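Local structure of anaerobically-induced outer membrane porin OprE (Pseudomonas aeruginosa, 4FRX) at residues 327-332 with 379-384; 358-363 with 384-389; 398-403 with 428-433. The protein probably acts as an outer-membrane porin, an eighteen-stranded beta barrel through which small solutes can diffuse. All coordinates share one frame; numbering follows the deposited sequence.

Overall arrangement
The three contacts lie in one region of the beta barrel, on four successive C-terminal strands and a loop preceding them. Contact 2 pairs neighbouring strands 358-370 and 377-389, and contact 3 pairs 399-409 with 423-434; their centres are about 11 Å apart, and strand 377-389 is bonded to 399-409 between them. Contact 1 is of another kind: the loop between strands 295-305 and 340-349 turns inward and is gripped by strand 377-389, about 15 Å from the centre of contact 2 and 20 Å from that of contact 3. Contacts 1 and 2 alternate along the chain and share Ile384; contact 3 follows both. Wall pairing and a lumenal loop thus meet on one strand.

Contact 1 (327-332 with 379-384); sequences TDVQIG and EWERDI
Glu381 reaches the loop 327-332 because its CG stands anti to the backbone N (chi1 179°) and the chain stays extended beyond it, carrying the carboxylate straight to the loop backbone. In Asp383 the first torsion is different (chi1 -68°): CG is anti to the carbonyl carbon, and the shorter arm delivers OD2 to the same turn. Three consecutive backbone N-H groups are received by these two acids. Gly332 N lies 2.7 Å from Glu381 OE1, and Ile331 N lies 2.8 Å from Glu381 OE2; both bonds use the syn lone pairs, so the carboxylate is held by both oxygens and its rotation is fixed. Gln330 N donates to Asp383 OD2 over 2.9 Å, also from the syn side but 19° out of the carboxylate plane. Between the acids, Glu381 OE2 and Asp383 OD1 are only 2.6 Å apart, a spacing that probably means one of them holds a proton.

The loop belongs to the connection between strands 295-305 and 340-349. It lies against side chains of strand 377-389 that point inside the barrel, consistent with the inward-folded loops that narrow the channel in OprD-family porins. Apolar groups close around the acids: Val329 CG2 approaches Glu381 OE2 to 3.5 Å from the opposite direction, and Ile331 CB sits 3.4 Å from Glu381 OE1. Phe334, further along the same loop, also touches Glu381. Beyond Asp383, the extended side chain of Gln330 runs along the wall. Its OE1 accepts a bond of 2.7 Å from water 1, which donates a second one, 3.0 Å long, to Ile384 O, while Gln330 NE2 is taken by Glu425 OE2 of strand 423-434.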
loop_
_atom_site.group_PDB
_atom_site.type_symbol
_atom_site.label_atom_id
_atom_site.label_comp_id
_atom_site.label_asym_id
_atom_site.label_seq_id
_atom_site.Cartn_x
_atom_site.Cartn_y
_atom_site.Cartn_z
ATOM N N THR A 327 -9.043 -4.715 5.120
ATOM C CA THR A 327 -8.816 -4.326 6.504
ATOM C C THR A 327 -7.519 -3.525 6.698
ATOM O O THR A 327 -7.135 -3.239 7.826
ATOM C CB THR A 327 -8.766 -5.562 7.418
ATOM O OG1 THR A 327 -7.700 -6.430 6.994
ATOM C CG2 THR A 327 -10.096 -6.321 7.381
ATOM N N ASP A 328 -6.844 -3.156 5.612
ATOM C CA ASP A 328 -5.635 -2.346 5.748
ATOM C C ASP A 328 -6.091 -0.911 5.936
ATOM O O ASP A 328 -6.490 -0.258 4.983
ATOM C CB ASP A 328 -4.711 -2.476 4.531
ATOM C CG ASP A 328 -3.368 -1.749 4.724
ATOM O OD1 ASP A 328 -3.361 -0.532 4.997
ATOM O OD2 ASP A 328 -2.309 -2.398 4.590
ATOM N N VAL A 329 -6.024 -0.437 7.176
ATOM C CA VAL A 329 -6.593 0.852 7.561
ATOM C C VAL A 329 -5.515 1.738 8.195
ATOM O O VAL A 329 -4.328 1.520 7.971
ATOM C CB VAL A 329 -7.829 0.676 8.479
ATOM C CG1 VAL A 329 -8.969 0.016 7.696
ATOM C CG2 VAL A 329 -7.489 -0.198 9.685
ATOM N N GLN A 330 -5.916 2.748 8.959
ATOM C CA GLN A 330 -4.964 3.795 9.321
ATOM C C GLN A 330 -3.892 3.291 10.275
ATOM O O GLN A 330 -2.715 3.623 10.132
ATOM C CB GLN A 330 -5.682 5.031 9.893
ATOM C CG GLN A 330 -4.735 6.160 10.253
ATOM C CD GLN A 330 -5.450 7.397 10.766
ATOM O OE1 GLN A 330 -6.647 7.579 10.530
ATOM N NE2 GLN A 330 -4.710 8.261 11.472
ATOM N N ILE A 331 -4.295 2.489 11.252
ATOM C CA ILE A 331 -3.331 1.963 12.215
ATOM C C ILE A 331 -3.107 0.475 11.980
ATOM O O ILE A 331 -1.991 0.061 11.654
ATOM C CB ILE A 331 -3.762 2.224 13.670
ATOM C CG1 ILE A 331 -3.787 3.733 13.953
ATOM C CG2 ILE A 331 -2.837 1.496 14.650
ATOM C CD1 ILE A 331 -4.284 4.097 15.370
ATOM N N GLY A 332 -4.165 -0.320 12.117
ATOM C CA GLY A 332 -4.033 -1.770 12.038
ATOM C C GLY A 332 -4.209 -2.311 10.631
ATOM O O GLY A 332 -4.568 -1.564 9.713
ATOM N N GLU A 379 -9.545 -7.281 18.647
ATOM C CA GLU A 379 -9.092 -5.908 18.478
ATOM C C GLU A 379 -10.110 -5.164 17.615
ATOM O O GLU A 379 -10.884 -5.783 16.878
ATOM C CB GLU A 379 -7.701 -5.849 17.828
ATOM C CG GLU A 379 -7.643 -6.423 16.413
ATOM C CD GLU A 379 -6.225 -6.598 15.896
ATOM O OE1 GLU A 379 -6.063 -6.988 14.722
ATOM O OE2 GLU A 379 -5.263 -6.375 16.664
ATOM N N TRP A 380 -10.111 -3.844 17.707
ATOM C CA TRP A 380 -11.019 -3.055 16.893
ATOM C C TRP A 380 -10.402 -1.723 16.548
ATOM O O TRP A 380 -9.510 -1.251 17.241
ATOM C CB TRP A 380 -12.380 -2.869 17.582
ATOM C CG TRP A 380 -12.363 -2.112 18.888
ATOM C CD1 TRP A 380 -12.358 -2.647 20.147
ATOM C CD2 TRP A 380 -12.391 -0.688 19.059
ATOM N NE1 TRP A 380 -12.368 -1.645 21.085
ATOM C CE2 TRP A 380 -12.386 -0.433 20.445
ATOM C CE3 TRP A 380 -12.397 0.397 18.173
ATOM C CZ2 TRP A 380 -12.406 0.860 20.967
ATOM C CZ3 TRP A 380 -12.410 1.683 18.694
ATOM C CH2 TRP A 380 -12.412 1.900 20.077
ATOM N N GLU A 381 -10.858 -1.142 15.441
ATOM C CA GLU A 381 -10.387 0.168 15.027
ATOM C C GLU A 381 -11.538 0.999 14.458
ATOM O O GLU A 381 -12.418 0.480 13.767
ATOM C CB GLU A 381 -9.237 0.053 13.996
ATOM C CG GLU A 381 -8.709 1.434 13.506
ATOM C CD GLU A 381 -7.337 1.378 12.819
ATOM O OE1 GLU A 381 -6.564 0.426 13.046
ATOM O OE2 GLU A 381 -7.024 2.302 12.043
ATOM N N ARG A 382 -11.540 2.288 14.765
ATOM C CA ARG A 382 -12.474 3.208 14.130
ATOM C C ARG A 382 -11.667 4.328 13.490
ATOM O O ARG A 382 -10.887 5.005 14.180
ATOM C CB ARG A 382 -13.455 3.791 15.169
ATOM C CG ARG A 382 -14.443 4.821 14.602
ATOM C CD ARG A 382 -15.474 5.254 15.667
ATOM N NE ARG A 382 -16.154 4.120 16.278
ATOM C CZ ARG A 382 -15.866 3.734 17.520
ATOM N NH1 ARG A 382 -14.935 4.403 18.211
ATOM N NH2 ARG A 382 -16.471 2.701 18.097
ATOM N N ASP A 383 -11.833 4.504 12.180
ATOM C CA ASP A 383 -11.154 5.576 11.453
ATOM C C ASP A 383 -12.175 6.575 10.947
ATOM O O ASP A 383 -13.299 6.210 10.645
ATOM C CB ASP A 383 -10.418 5.059 10.207
ATOM C CG ASP A 383 -9.241 4.180 10.528
ATOM O OD1 ASP A 383 -8.922 4.023 11.713
ATOM O OD2 ASP A 383 -8.631 3.647 9.576
ATOM N N ILE A 384 -11.760 7.829 10.840
ATOM C CA ILE A 384 -12.512 8.828 10.090
ATOM C C ILE A 384 -11.546 9.581 9.190
ATOM O O ILE A 384 -10.354 9.730 9.500
ATOM C CB ILE A 384 -13.270 9.828 11.007
ATOM C CG1 ILE A 384 -12.299 10.618 11.887
ATOM C CG2 ILE A 384 -14.303 9.104 11.875
ATOM C CD1 ILE A 384 -11.909 11.969 11.317
HETATM O O HOH W 1 -8.479 7.643 8.510
#

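Contact 2 (358-363 with 384-389); sequences LTFNTI and ISLAYV. With C8E ((hydroxyethyloxy)tri(ethyloxy)octane), chain E.
Four backbone hydrogen bonds join Thr359 to Ala387 and Asn361 to Ser385. In the second pair Asn361 N meets Ser385 O at 2.8 Å, in the carbonyl plane; in the first, Thr359 N meets Ala387 O at 2.9 Å, with an N-H...O angle of 166°. On the face of Thr359, Asn361, Ser385 and Ala387, water 2 donates to Asn361 OD1 (2.9 Å) or Ser385 O and is also bonded to Thr359 OG1, tying side chains to the other strand's backbone. Ser385 OG is bonded to Lys403 NZ.

The opposite face, with Leu358, Phe360, Ile384, Leu386 and Tyr388, is largely apolar; Thr362 is a polar exception, its OG1 bonded to Asp383 O. Leu358 CB packs 3.6 Å from Tyr388 CD1, the side chains crossing at about a right angle. Leu386 CD1 stands at the edge of the Phe360 ring, while Ile384 CG2 meets Phe360 CZ obliquely at 3.9 Å. With Phe360 CG anti to the backbone N (chi1 176°), the ring turns one face to detergent carbon C8, 3.6 Å from Phe360 CD1.

Segments 358-363 and 384-389, antiparallel at 174°, belong to a beta hairpin whose watered and detergent-contacting faces are consistent with a transmembrane barrel wall.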
loop_
_atom_site.group_PDB
_atom_site.type_symbol
_atom_site.label_atom_id
_atom_site.label_comp_id
_atom_site.label_asym_id
_atom_site.label_seq_id
_atom_site.Cartn_x
_atom_site.Cartn_y
_atom_site.Cartn_z
ATOM N N LEU A 358 -15.853 18.622 -0.574
ATOM C CA LEU A 358 -15.881 18.182 0.828
ATOM C C LEU A 358 -16.439 16.761 0.938
ATOM O O LEU A 358 -17.518 16.468 0.423
ATOM C CB LEU A 358 -16.688 19.152 1.720
ATOM C CG LEU A 358 -16.792 18.806 3.219
ATOM C CD1 LEU A 358 -15.479 19.026 3.964
ATOM C CD2 LEU A 358 -17.917 19.566 3.924
ATOM N N THR A 359 -15.693 15.873 1.595
ATOM C CA THR A 359 -16.153 14.498 1.794
ATOM C C THR A 359 -15.884 14.021 3.224
ATOM O O THR A 359 -14.939 14.463 3.878
ATOM C CB THR A 359 -15.456 13.511 0.820
ATOM O OG1 THR A 359 -14.040 13.583 1.006
ATOM C CG2 THR A 359 -15.787 13.822 -0.638
ATOM N N PHE A 360 -16.726 13.119 3.708
ATOM C CA PHE A 360 -16.484 12.469 4.993
ATOM C C PHE A 360 -16.545 10.967 4.829
ATOM O O PHE A 360 -17.435 10.447 4.164
ATOM C CB PHE A 360 -17.510 12.905 6.044
ATOM C CG PHE A 360 -17.362 12.186 7.352
ATOM C CD1 PHE A 360 -16.396 12.581 8.264
ATOM C CD2 PHE A 360 -18.183 11.111 7.671
ATOM C CE1 PHE A 360 -16.248 11.908 9.472
ATOM C CE2 PHE A 360 -18.044 10.436 8.876
ATOM C CZ PHE A 360 -17.082 10.834 9.777
ATOM N N ASN A 361 -15.610 10.256 5.454
ATOM C CA ASN A 361 -15.680 8.804 5.473
ATOM C C ASN A 361 -15.367 8.235 6.852
ATOM O O ASN A 361 -14.566 8.802 7.602
ATOM C CB ASN A 361 -14.737 8.205 4.428
ATOM C CG ASN A 361 -15.160 8.540 3.017
ATOM O OD1 ASN A 361 -14.734 9.548 2.446
ATOM N ND2 ASN A 361 -16.012 7.703 2.448
ATOM N N THR A 362 -16.010 7.126 7.191
ATOM C CA THR A 362 -15.651 6.432 8.420
ATOM C C THR A 362 -15.760 4.923 8.258
ATOM O O THR A 362 -16.527 4.424 7.445
ATOM C CB THR A 362 -16.480 6.911 9.614
ATOM O OG1 THR A 362 -15.966 6.320 10.816
ATOM C CG2 THR A 362 -17.960 6.534 9.438
ATOM N N ILE A 363 -14.967 4.192 9.033
ATOM C CA ILE A 363 -15.009 2.745 8.973
ATOM C C ILE A 363 -14.773 2.227 10.379
ATOM O O ILE A 363 -13.987 2.790 11.156
ATOM C CB ILE A 363 -13.950 2.184 8.007
ATOM C CG1 ILE A 363 -13.923 0.644 8.061
ATOM C CG2 ILE A 363 -12.569 2.766 8.337
ATOM C CD1 ILE A 363 -13.076 0.013 6.978
ATOM N N ILE A 384 -11.760 7.829 10.840
ATOM C CA ILE A 384 -12.512 8.828 10.090
ATOM C C ILE A 384 -11.546 9.581 9.190
ATOM O O ILE A 384 -10.354 9.730 9.500
ATOM C CB ILE A 384 -13.270 9.828 11.007
ATOM C CG1 ILE A 384 -12.299 10.618 11.887
ATOM C CG2 ILE A 384 -14.303 9.104 11.875
ATOM C CD1 ILE A 384 -11.909 11.969 11.317
ATOM N N SER A 385 -12.061 10.053 8.069
ATOM C CA SER A 385 -11.297 10.920 7.206
ATOM C C SER A 385 -12.235 12.010 6.744
ATOM O O SER A 385 -13.283 11.733 6.166
ATOM C CB SER A 385 -10.726 10.145 6.016
ATOM O OG SER A 385 -9.890 10.984 5.222
ATOM N N LEU A 386 -11.867 13.248 7.052
ATOM C CA LEU A 386 -12.579 14.425 6.585
ATOM C C LEU A 386 -11.634 15.161 5.647
ATOM O O LEU A 386 -10.512 15.481 6.026
ATOM C CB LEU A 386 -12.928 15.322 7.776
ATOM C CG LEU A 386 -13.660 16.631 7.472
ATOM C CD1 LEU A 386 -15.047 16.352 6.904
ATOM C CD2 LEU A 386 -13.756 17.481 8.732
ATOM N N ALA A 387 -12.070 15.405 4.420
ATOM C CA ALA A 387 -11.217 16.070 3.438
ATOM C C ALA A 387 -11.963 17.157 2.686
ATOM O O ALA A 387 -13.122 16.990 2.326
ATOM C CB ALA A 387 -10.648 15.059 2.454
ATOM N N TYR A 388 -11.279 18.273 2.459
ATOM C CA TYR A 388 -11.791 19.326 1.589
ATOM C C TYR A 388 -10.765 19.697 0.529
ATOM O O TYR A 388 -9.634 20.116 0.841
ATOM C CB TYR A 388 -12.158 20.574 2.392
ATOM C CG TYR A 388 -12.819 21.641 1.546
ATOM C CD1 TYR A 388 -13.960 21.354 0.811
ATOM C CD2 TYR A 388 -12.301 22.931 1.479
ATOM C CE1 TYR A 388 -14.578 22.319 0.033
ATOM C CE2 TYR A 388 -12.915 23.908 0.701
ATOM C CZ TYR A 388 -14.051 23.595 -0.017
ATOM O OH TYR A 388 -14.668 24.554 -0.790
ATOM N N VAL A 389 -11.156 19.533 -0.725
ATOM C CA VAL A 389 -10.346 20.007 -1.836
ATOM C C VAL A 389 -11.043 21.201 -2.490
ATOM O O VAL A 389 -12.179 21.082 -2.966
ATOM C CB VAL A 389 -10.103 18.899 -2.868
ATOM C CG1 VAL A 389 -9.381 19.457 -4.107
ATOM C CG2 VAL A 389 -9.309 17.771 -2.245
HETATM C C1 C8E E . -26.583 14.129 6.172
HETATM C C2 C8E E . -25.227 13.618 5.703
HETATM C C3 C8E E . -24.094 14.223 6.530
HETATM C C4 C8E E . -23.020 13.181 6.817
HETATM C C5 C8E E . -22.465 13.337 8.223
HETATM C C6 C8E E . -21.083 13.979 8.167
HETATM C C7 C8E E . -20.595 14.402 9.549
HETATM C C8 C8E E . -19.080 14.518 9.548
HETATM O O9 C8E E . -18.676 15.677 10.235
HETATM C C10 C8E E . -18.157 15.385 11.509
HETATM C C11 C8E E . -17.005 16.337 11.807
HETATM O O HOH W 2 -13.189 11.839 3.202
HETATM O O HOH W 3 -12.786 15.627 -0.754
#

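Contact 3 (398-403 with 428-433); sequences LGFTWK and LIVSYT
Leu398 and Val430, Phe400 and Val430, and Trp402 and Leu428 meet across two antiparallel strands of the porin barrel wall, whose segment axes approach to 4.8 Å at 160°. Strand 423-434 pairs on its other edge with strand 17-28, so this contact lies beside the seam where the barrel closes on itself.

The tight part is the backbone together with the carbon contacts of the outward face. Gly399 with Ser431 and Thr401 with Ile429 are hydrogen-bonded pairs, each joined by two bonds; Thr401 N to Ile429 O is the shortest, at 2.8 Å, and lies in the carbonyl plane. Between them Val430 CA comes within 3.2 Å of Gly399 O as a CA-H...O contact. On the outward face Val430 bridges Leu398 and Phe400, while Leu428 and Trp402 form a further pair. Phe400 CG stands anti to the carbonyl carbon (chi1 -60°), which lays the ring alongside Val430, with CD2 3.7 Å from Val430 CG2. Leu398 CD1 reaches Val430 CG1 at 3.8 Å, while the Tyr432 ring turns its edge to Leu398 N. Leu428 CD2 approaches Trp402 CD1 obliquely at 3.6 Å, and a bound detergent lies near the indole, whose NE1 is taken by Asn426 OD1. Close as these carbons are, Phe400 and Leu428 remain exposed.

The lumenal face is the looser, water-bearing side. Thr401 and Ile429 point the same way, side by side, but Thr401 CG2 comes no nearer than 4.1 Å to Ile429 CD1; Ser385 and Ala387 of strand 377-389 flank Thr401 on its other side. On this face water 4 donates to Ile429 O at 2.9 Å and is hydrogen-bonded to Thr401 OG1.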
loop_
_atom_site.group_PDB
_atom_site.type_symbol
_atom_site.label_atom_id
_atom_site.label_comp_id
_atom_site.label_asym_id
_atom_site.label_seq_id
_atom_site.Cartn_x
_atom_site.Cartn_y
_atom_site.Cartn_z
ATOM N N LEU A 398 -6.060 22.869 -3.969
ATOM C CA LEU A 398 -5.488 22.835 -2.622
ATOM C C LEU A 398 -6.351 21.943 -1.734
ATOM O O LEU A 398 -7.554 22.158 -1.597
ATOM C CB LEU A 398 -5.367 24.242 -2.022
ATOM C CG LEU A 398 -4.726 24.402 -0.632
ATOM C CD1 LEU A 398 -3.263 23.959 -0.594
ATOM C CD2 LEU A 398 -4.837 25.838 -0.136
ATOM N N GLY A 399 -5.741 20.930 -1.132
ATOM C CA GLY A 399 -6.517 19.974 -0.358
ATOM C C GLY A 399 -6.144 19.942 1.112
ATOM O O GLY A 399 -4.968 20.066 1.475
ATOM N N PHE A 400 -7.151 19.774 1.959
ATOM C CA PHE A 400 -6.952 19.659 3.397
ATOM C C PHE A 400 -7.555 18.356 3.885
ATOM O O PHE A 400 -8.717 18.075 3.601
ATOM C CB PHE A 400 -7.636 20.818 4.119
ATOM C CG PHE A 400 -7.120 22.160 3.720
ATOM C CD1 PHE A 400 -7.576 22.779 2.569
ATOM C CD2 PHE A 400 -6.171 22.805 4.494
ATOM C CE1 PHE A 400 -7.099 24.026 2.196
ATOM C CE2 PHE A 400 -5.692 24.042 4.128
ATOM C CZ PHE A 400 -6.161 24.656 2.976
ATOM N N THR A 401 -6.784 17.563 4.628
ATOM C CA THR A 401 -7.275 16.259 5.094
ATOM C C THR A 401 -6.986 16.007 6.575
ATOM O O THR A 401 -5.864 16.180 7.022
ATOM C CB THR A 401 -6.662 15.110 4.265
ATOM O OG1 THR A 401 -7.009 15.288 2.894
ATOM C CG2 THR A 401 -7.185 13.756 4.742
ATOM N N TRP A 402 -8.014 15.619 7.324
ATOM C CA TRP A 402 -7.844 15.181 8.704
ATOM C C TRP A 402 -8.196 13.708 8.790
ATOM O O TRP A 402 -9.309 13.312 8.436
ATOM C CB TRP A 402 -8.771 15.968 9.637
ATOM C CG TRP A 402 -8.809 15.442 11.049
ATOM C CD1 TRP A 402 -7.756 14.963 11.787
ATOM C CD2 TRP A 402 -9.964 15.338 11.890
ATOM N NE1 TRP A 402 -8.190 14.570 13.036
ATOM C CE2 TRP A 402 -9.540 14.787 13.120
ATOM C CE3 TRP A 402 -11.315 15.655 11.721
ATOM C CZ2 TRP A 402 -10.421 14.558 14.180
ATOM C CZ3 TRP A 402 -12.187 15.422 12.781
ATOM C CH2 TRP A 402 -11.735 14.885 13.987
ATOM N N LYS A 403 -7.252 12.891 9.250
ATOM C CA LYS A 403 -7.542 11.478 9.490
ATOM C C LYS A 403 -7.375 11.204 10.973
ATOM O O LYS A 403 -6.356 11.568 11.549
ATOM C CB LYS A 403 -6.590 10.572 8.686
ATOM C CG LYS A 403 -6.708 10.722 7.158
ATOM C CD LYS A 403 -5.762 9.752 6.449
ATOM C CE LYS A 403 -5.884 9.864 4.940
ATOM N NZ LYS A 403 -7.285 9.714 4.458
ATOM N N LEU A 428 -2.817 15.360 9.862
ATOM C CA LEU A 428 -3.290 16.550 9.182
ATOM C C LEU A 428 -2.428 16.723 7.951
ATOM O O LEU A 428 -1.197 16.804 8.053
ATOM C CB LEU A 428 -3.160 17.768 10.098
ATOM C CG LEU A 428 -4.054 17.669 11.335
ATOM C CD1 LEU A 428 -3.816 18.828 12.296
ATOM C CD2 LEU A 428 -5.520 17.624 10.906
ATOM N N ILE A 429 -3.069 16.754 6.787
ATOM C CA ILE A 429 -2.338 16.815 5.539
ATOM C C ILE A 429 -2.868 17.938 4.655
ATOM O O ILE A 429 -4.063 17.996 4.352
ATOM C CB ILE A 429 -2.394 15.470 4.740
ATOM C CG1 ILE A 429 -2.075 14.265 5.634
ATOM C CG2 ILE A 429 -1.450 15.525 3.537
ATOM C CD1 ILE A 429 -3.295 13.433 6.010
ATOM N N VAL A 430 -1.967 18.828 4.247
ATOM C CA VAL A 430 -2.300 19.842 3.248
ATOM C C VAL A 430 -1.484 19.522 2.009
ATOM O O VAL A 430 -0.275 19.311 2.092
ATOM C CB VAL A 430 -1.983 21.252 3.761
ATOM C CG1 VAL A 430 -2.319 22.319 2.703
ATOM C CG2 VAL A 430 -2.734 21.499 5.058
ATOM N N SER A 431 -2.148 19.446 0.859
ATOM C CA SER A 431 -1.472 18.993 -0.345
ATOM C C SER A 431 -1.833 19.857 -1.542
ATOM O O SER A 431 -2.937 20.385 -1.617
ATOM C CB SER A 431 -1.817 17.536 -0.637
ATOM O OG SER A 431 -1.075 17.074 -1.758
ATOM N N TYR A 432 -0.898 19.985 -2.476
ATOM C CA TYR A 432 -1.130 20.774 -3.683
ATOM C C TYR A 432 -0.223 20.258 -4.783
ATOM O O TYR A 432 0.991 20.114 -4.587
ATOM C CB TYR A 432 -0.859 22.254 -3.434
ATOM C CG TYR A 432 -1.185 23.137 -4.616
ATOM C CD1 TYR A 432 -2.503 23.471 -4.918
ATOM C CD2 TYR A 432 -0.180 23.634 -5.435
ATOM C CE1 TYR A 432 -2.809 24.283 -6.006
ATOM C CE2 TYR A 432 -0.479 24.440 -6.528
ATOM C CZ TYR A 432 -1.790 24.763 -6.807
ATOM O OH TYR A 432 -2.085 25.572 -7.892
ATOM N N THR A 433 -0.817 19.966 -5.934
ATOM C CA THR A 433 -0.054 19.495 -7.081
ATOM C C THR A 433 -0.135 20.504 -8.205
ATOM O O THR A 433 -1.229 20.963 -8.549
ATOM C CB THR A 433 -0.582 18.147 -7.572
ATOM O OG1 THR A 433 -0.381 17.170 -6.548
ATOM C CG2 THR A 433 0.154 17.706 -8.836
HETATM O O HOH W 4 -4.779 16.703 1.863
#